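Perosamine synthetase (Caulobacter crescentus, PDB 3BN1) catalyses the pyridoxal phosphate-dependent transfer of an amino group from L-glutamate to GDP-4-keto-6-deoxymannose, forming GDP-perosamine for O-antigen biosynthesis. Local coordinates at residues A[136-141]-A[277-282]; A[160-165]-A[286-291]; A[255-260]-A[282-287]. All coordinates share one frame; numbering follows the deposited sequence.

Contact 1: A[136-141]-A[277-282]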
ATOM      1  N   TYR A 136      16.725  -2.687 -15.907  1.00  9.42           N
ATOM      2  CA  TYR A 136      16.463  -3.542 -17.067  1.00 17.70           C
ATOM      3  C   TYR A 136      16.678  -5.051 -16.870  1.00  9.45           C
ATOM      4  O   TYR A 136      16.423  -5.880 -17.763  1.00 17.83           O
ATOM      5  CB  TYR A 136      17.167  -2.943 -18.287  1.00  3.99           C
ATOM      6  CG  TYR A 136      16.719  -1.502 -18.389  1.00  6.19           C
ATOM      7  CD1 TYR A 136      15.392  -1.188 -18.066  1.00  6.62           C
ATOM      8  CD2 TYR A 136      17.619  -0.483 -18.560  1.00 10.05           C
ATOM      9  CE1 TYR A 136      14.945   0.085 -17.999  1.00  9.05           C
ATOM     10  CE2 TYR A 136      17.175   0.834 -18.568  1.00 13.17           C
ATOM     11  CZ  TYR A 136      15.843   1.096 -18.290  1.00 16.84           C
ATOM     12  OH  TYR A 136      15.360   2.376 -18.272  1.00 17.12           O
ATOM     13  N   GLY A 137      17.065  -5.412 -15.656  1.00 14.24           N
ATOM     14  CA  GLY A 137      17.254  -6.838 -15.388  1.00  8.29           C
ATOM     15  C   GLY A 137      18.708  -7.220 -15.245  1.00 12.53           C
ATOM     16  O   GLY A 137      19.055  -8.411 -15.188  1.00 11.18           O
ATOM     17  N   GLN A 138      19.571  -6.214 -15.196  1.00 13.27           N
ATOM     18  CA  GLN A 138      20.997  -6.471 -15.091  1.00  2.63           C
ATOM     19  C   GLN A 138      21.487  -6.003 -13.723  1.00 11.34           C
ATOM     20  O   GLN A 138      21.361  -4.798 -13.420  1.00  9.62           O
ATOM     21  CB  GLN A 138      21.746  -5.643 -16.161  1.00  8.23           C
ATOM     22  CG  GLN A 138      23.244  -5.844 -16.171  1.00  5.26           C
ATOM     23  CD  GLN A 138      23.916  -5.636 -17.523  1.00 21.84           C
ATOM     24  OE1 GLN A 138      24.790  -6.455 -17.890  1.00 12.47           O
ATOM     25  NE2 GLN A 138      23.475  -4.635 -18.308  1.00 10.06           N
ATOM     26  N   ILE A 139      22.138  -6.908 -12.976  1.00 11.01           N
ATOM     27  CA  ILE A 139      22.743  -6.549 -11.640  1.00  3.51           C
ATOM     28  C   ILE A 139      23.933  -5.580 -11.744  1.00  9.65           C
ATOM     29  O   ILE A 139      24.793  -5.734 -12.618  1.00 10.14           O
ATOM     30  CB  ILE A 139      23.080  -7.839 -10.838  1.00 13.76           C
ATOM     31  CG1 ILE A 139      21.769  -8.618 -10.530  1.00  8.22           C
ATOM     32  CG2 ILE A 139      23.858  -7.516  -9.562  1.00  7.98           C
ATOM     33  CD1 ILE A 139      21.886 -10.016  -9.953  1.00 13.92           C
ATOM     34  N   CYS A 140      23.993  -4.558 -10.881  1.00 17.13           N
ATOM     35  CA  CYS A 140      25.127  -3.640 -10.904  1.00 15.99           C
ATOM     36  C   CYS A 140      26.390  -4.406 -10.527  1.00 16.40           C
ATOM     37  O   CYS A 140      26.323  -5.563 -10.091  1.00  9.56           O
ATOM     38  CB  CYS A 140      24.962  -2.615  -9.786  1.00  7.13           C
ATOM     39  SG  CYS A 140      23.451  -1.607  -9.970  1.00 10.96           S
ATOM     40  N   ASP A 141      27.539  -3.754 -10.714  1.00  7.39           N
ATOM     41  CA  ASP A 141      28.809  -4.378 -10.361  1.00 14.56           C
ATOM     42  C   ASP A 141      28.994  -4.385  -8.851  1.00  9.37           C
ATOM     43  O   ASP A 141      29.652  -3.513  -8.262  1.00 11.16           O
ATOM     44  CB  ASP A 141      29.975  -3.673 -11.053  1.00 12.09           C
ATOM     45  CG  ASP A 141      31.228  -4.576 -11.139  1.00 22.96           C
ATOM     46  OD1 ASP A 141      31.205  -5.766 -10.753  1.00 14.00           O
ATOM     47  OD2 ASP A 141      32.256  -4.111 -11.650  1.00 18.20           O
ATOM     48  N   PRO A 277      22.038  -3.199 -26.161  1.00 11.00           N
ATOM     49  CA  PRO A 277      22.380  -3.218 -24.754  1.00  4.99           C
ATOM     50  C   PRO A 277      23.640  -4.035 -24.442  1.00 24.11           C
ATOM     51  O   PRO A 277      23.720  -5.199 -24.792  1.00  7.43           O
ATOM     52  CB  PRO A 277      21.167  -3.871 -24.100  1.00  7.70           C
ATOM     53  CG  PRO A 277      20.549  -4.768 -25.127  1.00  5.94           C
ATOM     54  CD  PRO A 277      20.764  -3.916 -26.415  1.00  6.87           C
ATOM     55  N   HIS A 278      24.610  -3.453 -23.751  1.00 17.01           N
ATOM     56  CA  HIS A 278      25.799  -4.231 -23.426  1.00 11.62           C
ATOM     57  C   HIS A 278      25.422  -5.177 -22.294  1.00  8.92           C
ATOM     58  O   HIS A 278      24.675  -4.851 -21.342  1.00 13.37           O
ATOM     59  CB  HIS A 278      26.900  -3.272 -22.953  1.00 19.15           C
ATOM     60  CG  HIS A 278      28.100  -3.950 -22.376  1.00 34.92           C
ATOM     61  ND1 HIS A 278      28.942  -4.723 -23.144  1.00 26.72           N
ATOM     62  CD2 HIS A 278      28.591  -3.984 -21.110  1.00 10.18           C
ATOM     63  CE1 HIS A 278      29.893  -5.224 -22.373  1.00 14.52           C
ATOM     64  NE2 HIS A 278      29.700  -4.792 -21.138  1.00 17.15           N
ATOM     65  N   VAL A 279      25.951  -6.383 -22.396  1.00 12.07           N
ATOM     66  CA  VAL A 279      25.686  -7.348 -21.341  1.00  7.47           C
ATOM     67  C   VAL A 279      26.945  -7.748 -20.571  1.00 14.31           C
ATOM     68  O   VAL A 279      27.818  -8.430 -21.133  1.00  8.79           O
ATOM     69  CB  VAL A 279      25.088  -8.598 -21.957  1.00 16.68           C
ATOM     70  CG1 VAL A 279      24.809  -9.647 -20.892  1.00 10.40           C
ATOM     71  CG2 VAL A 279      23.839  -8.151 -22.615  1.00 11.44           C
ATOM     72  N   ALA A 280      27.014  -7.392 -19.292  1.00  7.13           N
ATOM     73  CA  ALA A 280      28.173  -7.793 -18.459  1.00 22.78           C
ATOM     74  C   ALA A 280      28.280  -9.313 -18.319  1.00 21.87           C
ATOM     75  O   ALA A 280      27.276 -10.007 -18.150  1.00 14.20           O
ATOM     76  CB  ALA A 280      28.055  -7.174 -17.047  1.00 16.64           C
ATOM     77  N   LEU A 281      29.494  -9.840 -18.242  1.00 21.50           N
ATOM     78  CA  LEU A 281      29.612 -11.288 -18.096  1.00 13.69           C
ATOM     79  C   LEU A 281      29.574 -11.725 -16.635  1.00 23.67           C
ATOM     80  O   LEU A 281      30.022 -12.817 -16.320  1.00 19.86           O
ATOM     81  CB  LEU A 281      30.895 -11.782 -18.771  1.00  5.30           C
ATOM     82  CG  LEU A 281      31.031 -11.487 -20.259  1.00 32.97           C
ATOM     83  CD1 LEU A 281      32.378 -11.953 -20.823  1.00 24.57           C
ATOM     84  CD2 LEU A 281      29.863 -12.170 -20.964  1.00 20.23           C
ATOM     85  N   THR A 282      29.058 -10.864 -15.760  1.00 18.21           N
ATOM     86  CA  THR A 282      28.970 -11.100 -14.302  1.00 10.98           C
ATOM     87  C   THR A 282      27.950 -12.139 -13.819  1.00 16.25           C
ATOM     88  O   THR A 282      28.094 -12.708 -12.734  1.00 24.97           O
ATOM     89  CB  THR A 282      28.711  -9.814 -13.553  1.00 17.03           C
ATOM     90  OG1 THR A 282      27.577  -9.161 -14.148  1.00 19.03           O
ATOM     91  CG2 THR A 282      29.923  -8.934 -13.676  1.00 23.22           C
TER
HETATM   92  O   HOH W   1      23.065  -2.757 -20.971  1.00 13.30           O
HETATM   93  O   HOH W   2      24.559  -9.131 -16.933  1.00 25.24           O
HETATM   94  O   HOH W   3      27.480  -6.650 -13.214  1.00 13.24           O
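In the loop that precedes helix 142-151, the side-chain amide of Q138 reaches across to the backbone of H278 and A280 and uses both of its polar atoms there. OE1 of Q138 accepts the N-H of A280 at 2.8 Å, with the donor lying in the carbonyl plane and an N-H...O angle of 159°. NE2 of Q138 gives a longer bond to the carbonyl O of H278 (3.3 Å), which lies close to the amide plane. Two backbone groups thus fix the rotation of the amide and leave little doubt which end is oxygen. With CG anti to the backbone N (chi1 -179°) and the chain extended beyond it, the head group is carried well out from its own loop. The partner segment links strand 274-275 to strand 290-294, so the pairing joins a loop of the large, cofactor-binding sheet to a connection within the smaller antiparallel sheet. The methyl CB of A280 sits 3.4 Å from Q138 OE1. Water 1 donates to H278 O and is weakly bound by Q138 NE2. Further along, water 3 bridges I139 O and T282 OG1, while D141, whose OD1 is hydrogen-bonded to Y168, brings that oxygen only within 4.5 Å of T282 CG2.

Contact 2: A[160-165]-A[286-291]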
ATOM      1  N   ALA A 160      15.996  -4.154  -6.477  1.00 12.45           N
ATOM      2  CA  ALA A 160      16.026  -5.208  -7.506  1.00 12.95           C
ATOM      3  C   ALA A 160      14.706  -5.333  -8.247  1.00 31.17           C
ATOM      4  O   ALA A 160      14.404  -6.413  -8.773  1.00 16.19           O
ATOM      5  CB  ALA A 160      16.383  -6.550  -6.865  1.00  8.64           C
ATOM      6  N   ALA A 161      13.906  -4.263  -8.249  1.00 10.96           N
ATOM      7  CA  ALA A 161      12.569  -4.262  -8.896  1.00 13.92           C
ATOM      8  C   ALA A 161      12.496  -4.844 -10.293  1.00 16.92           C
ATOM      9  O   ALA A 161      11.462  -5.356 -10.688  1.00 19.58           O
ATOM     10  CB  ALA A 161      11.920  -2.804  -8.934  1.00  2.28           C
ATOM     11  N   GLU A 162      13.553  -4.691 -11.077  1.00  6.89           N
ATOM     12  CA  GLU A 162      13.441  -5.119 -12.477  1.00  7.35           C
ATOM     13  C   GLU A 162      14.257  -6.352 -12.773  1.00 29.75           C
ATOM     14  O   GLU A 162      14.453  -6.685 -13.949  1.00 14.94           O
ATOM     15  CB  GLU A 162      14.008  -3.944 -13.308  1.00  6.18           C
ATOM     16  CG  GLU A 162      13.367  -2.620 -12.854  1.00 11.96           C
ATOM     17  CD  GLU A 162      13.867  -1.398 -13.624  1.00 17.11           C
ATOM     18  OE1 GLU A 162      14.765  -1.529 -14.483  1.00 14.68           O
ATOM     19  OE2 GLU A 162      13.332  -0.278 -13.396  1.00 17.40           O
ATOM     20  N   ALA A 163      14.760  -6.992 -11.715  1.00 11.95           N
ATOM     21  CA  ALA A 163      15.724  -8.051 -11.922  1.00  6.40           C
ATOM     22  C   ALA A 163      15.502  -9.372 -11.186  1.00 17.62           C
ATOM     23  O   ALA A 163      16.437 -10.086 -10.841  1.00 14.28           O
ATOM     24  CB  ALA A 163      17.116  -7.454 -11.560  1.00  8.24           C
ATOM     25  N   VAL A 164      14.254  -9.762 -11.028  1.00  8.89           N
ATOM     26  CA  VAL A 164      13.963 -11.048 -10.422  1.00 19.33           C
ATOM     27  C   VAL A 164      14.616 -12.098 -11.336  1.00 25.70           C
ATOM     28  O   VAL A 164      14.489 -12.078 -12.573  1.00  9.46           O
ATOM     29  CB  VAL A 164      12.445 -11.326 -10.292  1.00 15.20           C
ATOM     30  CG1 VAL A 164      11.788 -11.282 -11.656  1.00 26.94           C
ATOM     31  CG2 VAL A 164      12.287 -12.726  -9.736  1.00 17.55           C
ATOM     32  N   GLY A 165      15.362 -13.004 -10.723  1.00 10.02           N
ATOM     33  CA  GLY A 165      16.008 -14.041 -11.513  1.00  9.28           C
ATOM     34  C   GLY A 165      17.435 -13.777 -11.954  1.00 16.58           C
ATOM     35  O   GLY A 165      18.079 -14.690 -12.456  1.00 10.27           O
ATOM     36  N   VAL A 286      18.452 -10.656 -16.918  1.00 10.26           N
ATOM     37  CA  VAL A 286      17.115 -11.152 -17.185  1.00  2.36           C
ATOM     38  C   VAL A 286      16.276 -10.341 -18.189  1.00 11.26           C
ATOM     39  O   VAL A 286      15.223 -10.804 -18.645  1.00 19.84           O
ATOM     40  CB  VAL A 286      16.356 -11.557 -15.919  1.00 10.15           C
ATOM     41  CG1 VAL A 286      17.060 -12.756 -15.193  1.00  8.10           C
ATOM     42  CG2 VAL A 286      16.085 -10.342 -15.072  1.00  6.65           C
ATOM     43  N   PHE A 287      16.782  -9.191 -18.609  1.00 16.54           N
ATOM     44  CA  PHE A 287      16.076  -8.445 -19.642  1.00 15.81           C
ATOM     45  C   PHE A 287      14.609  -8.056 -19.399  1.00 15.30           C
ATOM     46  O   PHE A 287      13.690  -8.347 -20.200  1.00  9.50           O
ATOM     47  CB  PHE A 287      16.317  -9.123 -20.998  1.00 17.19           C
ATOM     48  CG  PHE A 287      17.649  -8.773 -21.616  1.00 12.06           C
ATOM     49  CD1 PHE A 287      17.833  -7.547 -22.275  1.00 18.66           C
ATOM     50  CD2 PHE A 287      18.744  -9.605 -21.465  1.00 16.58           C
ATOM     51  CE1 PHE A 287      19.099  -7.159 -22.824  1.00 25.58           C
ATOM     52  CE2 PHE A 287      19.986  -9.262 -22.036  1.00 13.63           C
ATOM     53  CZ  PHE A 287      20.176  -8.027 -22.694  1.00 11.20           C
ATOM     54  N   TRP A 288      14.397  -7.323 -18.303  1.00  9.09           N
ATOM     55  CA  TRP A 288      13.065  -6.809 -18.049  1.00 13.69           C
ATOM     56  C   TRP A 288      12.640  -6.010 -19.311  1.00  8.02           C
ATOM     57  O   TRP A 288      11.489  -6.062 -19.788  1.00 13.65           O
ATOM     58  CB  TRP A 288      13.087  -5.891 -16.818  1.00  6.53           C
ATOM     59  CG  TRP A 288      11.687  -5.253 -16.661  1.00  8.65           C
ATOM     60  CD1 TRP A 288      10.465  -5.883 -16.720  1.00 13.24           C
ATOM     61  CD2 TRP A 288      11.417  -3.870 -16.421  1.00  9.16           C
ATOM     62  NE1 TRP A 288       9.439  -4.940 -16.574  1.00 10.28           N
ATOM     63  CE2 TRP A 288      10.015  -3.709 -16.355  1.00  5.56           C
ATOM     64  CE3 TRP A 288      12.226  -2.730 -16.376  1.00 11.42           C
ATOM     65  CZ2 TRP A 288       9.413  -2.454 -16.213  1.00 11.68           C
ATOM     66  CZ3 TRP A 288      11.611  -1.484 -16.135  1.00 21.80           C
ATOM     67  CH2 TRP A 288      10.234  -1.372 -16.012  1.00 10.42           C
ATOM     68  N   MET A 289      13.608  -5.314 -19.906  1.00  8.65           N
ATOM     69  CA  MET A 289      13.390  -4.557 -21.122  1.00 10.59           C
ATOM     70  C   MET A 289      14.679  -4.577 -21.900  1.00  8.71           C
ATOM     71  O   MET A 289      15.752  -4.429 -21.280  1.00 14.05           O
ATOM     72  CB  MET A 289      13.198  -3.106 -20.713  1.00 15.56           C
ATOM     73  CG  MET A 289      11.981  -2.979 -19.823  1.00 24.90           C
ATOM     74  SD  MET A 289      10.711  -2.057 -20.595  1.00 39.92           S
ATOM     75  CE  MET A 289      11.004  -0.597 -19.575  1.00 27.43           C
ATOM     76  N   TYR A 290      14.540  -4.735 -23.221  1.00  9.91           N
ATOM     77  CA  TYR A 290      15.645  -4.669 -24.188  1.00  9.87           C
ATOM     78  C   TYR A 290      15.870  -3.188 -24.572  1.00 11.67           C
ATOM     79  O   TYR A 290      14.983  -2.559 -25.165  1.00 19.02           O
ATOM     80  CB  TYR A 290      15.350  -5.572 -25.390  1.00  7.53           C
ATOM     81  CG  TYR A 290      16.507  -5.719 -26.310  1.00 12.81           C
ATOM     82  CD1 TYR A 290      16.771  -4.723 -27.304  1.00 10.44           C
ATOM     83  CD2 TYR A 290      17.350  -6.834 -26.205  1.00 15.50           C
ATOM     84  CE1 TYR A 290      17.852  -4.872 -28.203  1.00  7.47           C
ATOM     85  CE2 TYR A 290      18.429  -6.996 -27.112  1.00 13.75           C
ATOM     86  CZ  TYR A 290      18.689  -6.010 -28.067  1.00 19.33           C
ATOM     87  OH  TYR A 290      19.773  -6.231 -28.901  1.00 15.88           O
ATOM     88  N   THR A 291      16.985  -2.615 -24.083  1.00  9.89           N
ATOM     89  CA  THR A 291      17.236  -1.180 -24.162  1.00  2.90           C
ATOM     90  C   THR A 291      18.380  -0.795 -25.104  1.00 15.32           C
ATOM     91  O   THR A 291      19.509  -1.214 -24.906  1.00 18.94           O
ATOM     92  CB  THR A 291      17.435  -0.571 -22.693  1.00 10.46           C
ATOM     93  OG1 THR A 291      16.314  -0.875 -21.838  1.00 16.17           O
ATOM     94  CG2 THR A 291      17.642   0.963 -22.669  1.00  2.86           C
TER
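OE1 of E162 accepts a hydrogen bond from the backbone N of Y136 while lying 3.4 Å from CE3 of W288, and OE2 of the same carboxylate is hydrogen-bonded to O3 of the pyridoxal phosphate-lysine at position 188. Both oxygens are therefore engaged, which fixes the turn of the group. It meets the indole at the benzene-ring atoms CE3 and CZ3, with CD of E162 3.4 Å from CZ3 of W288 and the two planes inclined at 46°, neither stacked nor perpendicular. Extended beyond CG, the glutamate chain also lays CB and CG against CE3. At the base of the indole, CB of W288 touches the carbonyl O of E162 at 3.3 Å. The CG of W288 stands anti to its backbone N (chi1 174°), which brings the benzene side of the indole across the glutamate chain, and M289 CG packs on one face of that ring. Segment 160-165 opens with a type I turn, closed by A163 N to A160 O, after strand 155-159 of the large sheet of this aminotransferase fold; 286-291 runs into strand 290-294 of the smaller sheet. Beside the glutamate and the indole, V286 fills the joint with two methyls: CG2 of V286 lies 3.4 Å from V164 O, and CG1 lies 3.4 Å from G165 C, directly on the glycine backbone. W288 NE1 is held by N187 O, and the indole touches bound 2-oxoglutarate. One glutamate thus meets the cofactor through its oxygen and a wall of the substrate pocket through its flank, so the placing of the two is probably linked.

Contact 3: A[255-260]-A[282-287]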
ATOM      1  N   ALA A 255      11.408 -17.518 -22.012  1.00 16.45           N
ATOM      2  CA  ALA A 255      10.632 -16.860 -23.013  1.00 10.95           C
ATOM      3  C   ALA A 255      11.265 -15.526 -23.367  1.00 22.68           C
ATOM      4  O   ALA A 255      11.434 -15.174 -24.539  1.00 14.19           O
ATOM      5  CB  ALA A 255       9.296 -16.675 -22.460  1.00 17.77           C
ATOM      6  N   ARG A 256      11.612 -14.769 -22.338  1.00 12.42           N
ATOM      7  CA  ARG A 256      12.266 -13.484 -22.515  1.00 27.70           C
ATOM      8  C   ARG A 256      13.630 -13.753 -23.204  1.00 13.82           C
ATOM      9  O   ARG A 256      14.019 -13.023 -24.134  1.00 15.33           O
ATOM     10  CB  ARG A 256      12.426 -12.765 -21.149  1.00  9.19           C
ATOM     11  CG  ARG A 256      11.531 -11.644 -20.814  1.00 32.65           C
ATOM     12  CD  ARG A 256      11.507 -11.377 -19.302  1.00 20.23           C
ATOM     13  NE  ARG A 256      10.245 -10.703 -19.016  1.00 23.68           N
ATOM     14  CZ  ARG A 256      10.011  -9.442 -19.374  1.00 16.59           C
ATOM     15  NH1 ARG A 256       8.844  -8.845 -19.141  1.00 63.99           N
ATOM     16  NH2 ARG A 256      10.997  -8.770 -19.947  1.00 18.06           N
ATOM     17  N   GLU A 257      14.363 -14.793 -22.769  1.00 12.63           N
ATOM     18  CA  GLU A 257      15.642 -15.094 -23.422  1.00 12.48           C
ATOM     19  C   GLU A 257      15.497 -15.265 -24.940  1.00 10.59           C
ATOM     20  O   GLU A 257      16.310 -14.830 -25.732  1.00 11.54           O
ATOM     21  CB  GLU A 257      16.304 -16.338 -22.864  1.00 33.37           C
ATOM     22  CG  GLU A 257      17.625 -16.079 -22.174  1.00 47.50           C
ATOM     23  CD  GLU A 257      18.047 -17.245 -21.252  1.00 99.89           C
ATOM     24  OE1 GLU A 257      19.020 -17.066 -20.484  1.00 99.89           O
ATOM     25  OE2 GLU A 257      17.420 -18.339 -21.270  1.00 50.50           O
ATOM     26  N   ARG A 258      14.458 -15.970 -25.336  1.00  7.86           N
ATOM     27  CA  ARG A 258      14.219 -16.253 -26.747  1.00 10.18           C
ATOM     28  C   ARG A 258      14.034 -14.934 -27.516  1.00 25.83           C
ATOM     29  O   ARG A 258      14.628 -14.675 -28.581  1.00 19.50           O
ATOM     30  CB  ARG A 258      12.874 -16.980 -26.752  1.00 19.35           C
ATOM     31  CG  ARG A 258      12.787 -18.183 -27.635  1.00 42.42           C
ATOM     32  CD  ARG A 258      12.287 -19.353 -26.808  1.00 99.89           C
ATOM     33  NE  ARG A 258      11.079 -19.012 -26.070  1.00 99.89           N
ATOM     34  CZ  ARG A 258      10.674 -19.628 -24.959  1.00 47.36           C
ATOM     35  NH1 ARG A 258      11.405 -20.602 -24.401  1.00 27.11           N
ATOM     36  NH2 ARG A 258       9.552 -19.256 -24.356  1.00 99.89           N
ATOM     37  N   VAL A 259      13.196 -14.090 -26.911  1.00 29.48           N
ATOM     38  CA  VAL A 259      12.850 -12.807 -27.477  1.00 17.41           C
ATOM     39  C   VAL A 259      14.098 -11.970 -27.631  1.00 14.82           C
ATOM     40  O   VAL A 259      14.362 -11.379 -28.697  1.00 12.95           O
ATOM     41  CB  VAL A 259      11.857 -12.052 -26.580  1.00  9.50           C
ATOM     42  CG1 VAL A 259      11.937 -10.469 -26.871  1.00 14.40           C
ATOM     43  CG2 VAL A 259      10.452 -12.627 -26.816  1.00 15.02           C
ATOM     44  N   VAL A 260      14.887 -11.964 -26.562  1.00  5.17           N
ATOM     45  CA  VAL A 260      16.133 -11.223 -26.549  1.00  6.98           C
ATOM     46  C   VAL A 260      17.040 -11.777 -27.642  1.00 24.53           C
ATOM     47  O   VAL A 260      17.768 -11.056 -28.334  1.00 15.61           O
ATOM     48  CB  VAL A 260      16.871 -11.445 -25.167  1.00  6.11           C
ATOM     49  CG1 VAL A 260      18.300 -10.895 -25.275  1.00 20.10           C
ATOM     50  CG2 VAL A 260      16.180 -10.683 -24.088  1.00 20.17           C
ATOM     51  N   THR A 282      29.058 -10.864 -15.760  1.00 18.21           N
ATOM     52  CA  THR A 282      28.970 -11.100 -14.302  1.00 10.98           C
ATOM     53  C   THR A 282      27.950 -12.139 -13.819  1.00 16.25           C
ATOM     54  O   THR A 282      28.094 -12.708 -12.734  1.00 24.97           O
ATOM     55  CB  THR A 282      28.711  -9.814 -13.553  1.00 17.03           C
ATOM     56  OG1 THR A 282      27.577  -9.161 -14.148  1.00 19.03           O
ATOM     57  CG2 THR A 282      29.923  -8.934 -13.676  1.00 23.22           C
ATOM     58  N   GLY A 283      26.958 -12.424 -14.663  1.00 18.59           N
ATOM     59  CA  GLY A 283      25.905 -13.397 -14.349  1.00 14.36           C
ATOM     60  C   GLY A 283      24.810 -13.157 -15.379  1.00 17.74           C
ATOM     61  O   GLY A 283      25.025 -12.498 -16.407  1.00 18.74           O
ATOM     62  N   ARG A 284      23.614 -13.626 -15.058  1.00 12.98           N
ATOM     63  CA  ARG A 284      22.475 -13.530 -15.978  1.00 10.51           C
ATOM     64  C   ARG A 284      21.790 -12.192 -15.919  1.00 10.78           C
ATOM     65  O   ARG A 284      21.428 -11.701 -14.828  1.00 10.22           O
ATOM     66  CB  ARG A 284      21.414 -14.533 -15.554  1.00  8.65           C
ATOM     67  CG  ARG A 284      20.255 -14.622 -16.521  1.00 12.75           C
ATOM     68  CD  ARG A 284      19.267 -15.712 -16.128  1.00  8.77           C
ATOM     69  NE  ARG A 284      18.435 -16.113 -17.285  1.00 21.16           N
ATOM     70  CZ  ARG A 284      17.586 -17.142 -17.247  1.00 99.89           C
ATOM     71  NH1 ARG A 284      17.419 -17.794 -16.100  1.00 24.58           N
ATOM     72  NH2 ARG A 284      16.905 -17.526 -18.326  1.00 21.74           N
ATOM     73  N   HIS A 285      21.558 -11.659 -17.107  1.00 14.49           N
ATOM     74  CA  HIS A 285      20.830 -10.424 -17.303  1.00 11.92           C
ATOM     75  C   HIS A 285      19.454 -10.922 -17.742  1.00 18.62           C
ATOM     76  O   HIS A 285      19.294 -11.622 -18.760  1.00 14.35           O
ATOM     77  CB  HIS A 285      21.506  -9.703 -18.424  1.00 19.06           C
ATOM     78  CG  HIS A 285      20.941  -8.361 -18.716  1.00 10.13           C
ATOM     79  ND1 HIS A 285      19.594  -8.085 -18.611  1.00 11.30           N
ATOM     80  CD2 HIS A 285      21.534  -7.247 -19.220  1.00  2.29           C
ATOM     81  CE1 HIS A 285      19.376  -6.850 -19.017  1.00  8.83           C
ATOM     82  NE2 HIS A 285      20.532  -6.310 -19.373  1.00 13.70           N
ATOM     83  N   VAL A 286      18.452 -10.656 -16.918  1.00 10.26           N
ATOM     84  CA  VAL A 286      17.115 -11.152 -17.185  1.00  2.36           C
ATOM     85  C   VAL A 286      16.276 -10.341 -18.189  1.00 11.26           C
ATOM     86  O   VAL A 286      15.223 -10.804 -18.645  1.00 19.84           O
ATOM     87  CB  VAL A 286      16.356 -11.557 -15.919  1.00 10.15           C
ATOM     88  CG1 VAL A 286      17.060 -12.756 -15.193  1.00  8.10           C
ATOM     89  CG2 VAL A 286      16.085 -10.342 -15.072  1.00  6.65           C
ATOM     90  N   PHE A 287      16.782  -9.191 -18.609  1.00 16.54           N
ATOM     91  CA  PHE A 287      16.076  -8.445 -19.642  1.00 15.81           C
ATOM     92  C   PHE A 287      14.609  -8.056 -19.399  1.00 15.30           C
ATOM     93  O   PHE A 287      13.690  -8.347 -20.200  1.00  9.50           O
ATOM     94  CB  PHE A 287      16.317  -9.123 -20.998  1.00 17.19           C
ATOM     95  CG  PHE A 287      17.649  -8.773 -21.616  1.00 12.06           C
ATOM     96  CD1 PHE A 287      17.833  -7.547 -22.275  1.00 18.66           C
ATOM     97  CD2 PHE A 287      18.744  -9.605 -21.465  1.00 16.58           C
ATOM     98  CE1 PHE A 287      19.099  -7.159 -22.824  1.00 25.58           C
ATOM     99  CE2 PHE A 287      19.986  -9.262 -22.036  1.00 13.63           C
ATOM    100  CZ  PHE A 287      20.176  -8.027 -22.694  1.00 11.20           C
TER
HETATM  101  O   HOH W   4      17.916 -14.242 -19.587  1.00 29.94           O
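V260 and F287 form the tight side of this contact, E257 and R284 its solvent side. The methyl CG2 of V260 lies 3.5 Å from CG of F287, and CG1 of V260 stands over the F287 ring face, 4.0 Å from the centroid, a CH-pi contact. On the opposite face the imidazole of H285 is stacked, and its ND1 accepts the backbone N-H of F287 at 3.0 Å, so the aromatic ring is held between a methyl and a second ring. F287 takes left-handed backbone angles (56°/58°) at a turn of the chain where its side chain faces helix 249-266. That helix packs here on the loop running into strand 290-294, and R256, one turn before V260, extends from it so that NH2 of R256 reaches F287 O at 2.7 Å. This bond is bent and weak; the same nitrogen has a stronger partner in W288 O. Toward solvent, the side chain of exposed E257 crosses that of R284 at about a right angle, the carboxylate and guanidinium planes 32° apart, and makes a salt bridge, E257 OE1 to R284 NH2, at 3.1 Å. Water 4 accepts from R284 NE at 3.0 Å and is only weakly bonded to E257 OE1.

Each of the three contacts uses part of the chain between 277 and 291, and their centres lie 8 to 10 Å apart. Contacts 2 and 3 share V286 and F287, while T282 belongs to contacts 1 and 3. Besides the bond between Y136 and E162, contact 1 is joined to contact 2 by a probable hydrogen bond from V286 N to G137 O (2.9 Å). It also meets contact 3 where CD of Q138 packs 3.3 Å from CD2 of H285. W288 in contact 2 comes within about 3 Å of 2-oxoglutarate, nearest atoms, against about 10 Å for the R256 side chain, so contact 3 lies farther from the ligand, joined to the pocket residue W288 through R256.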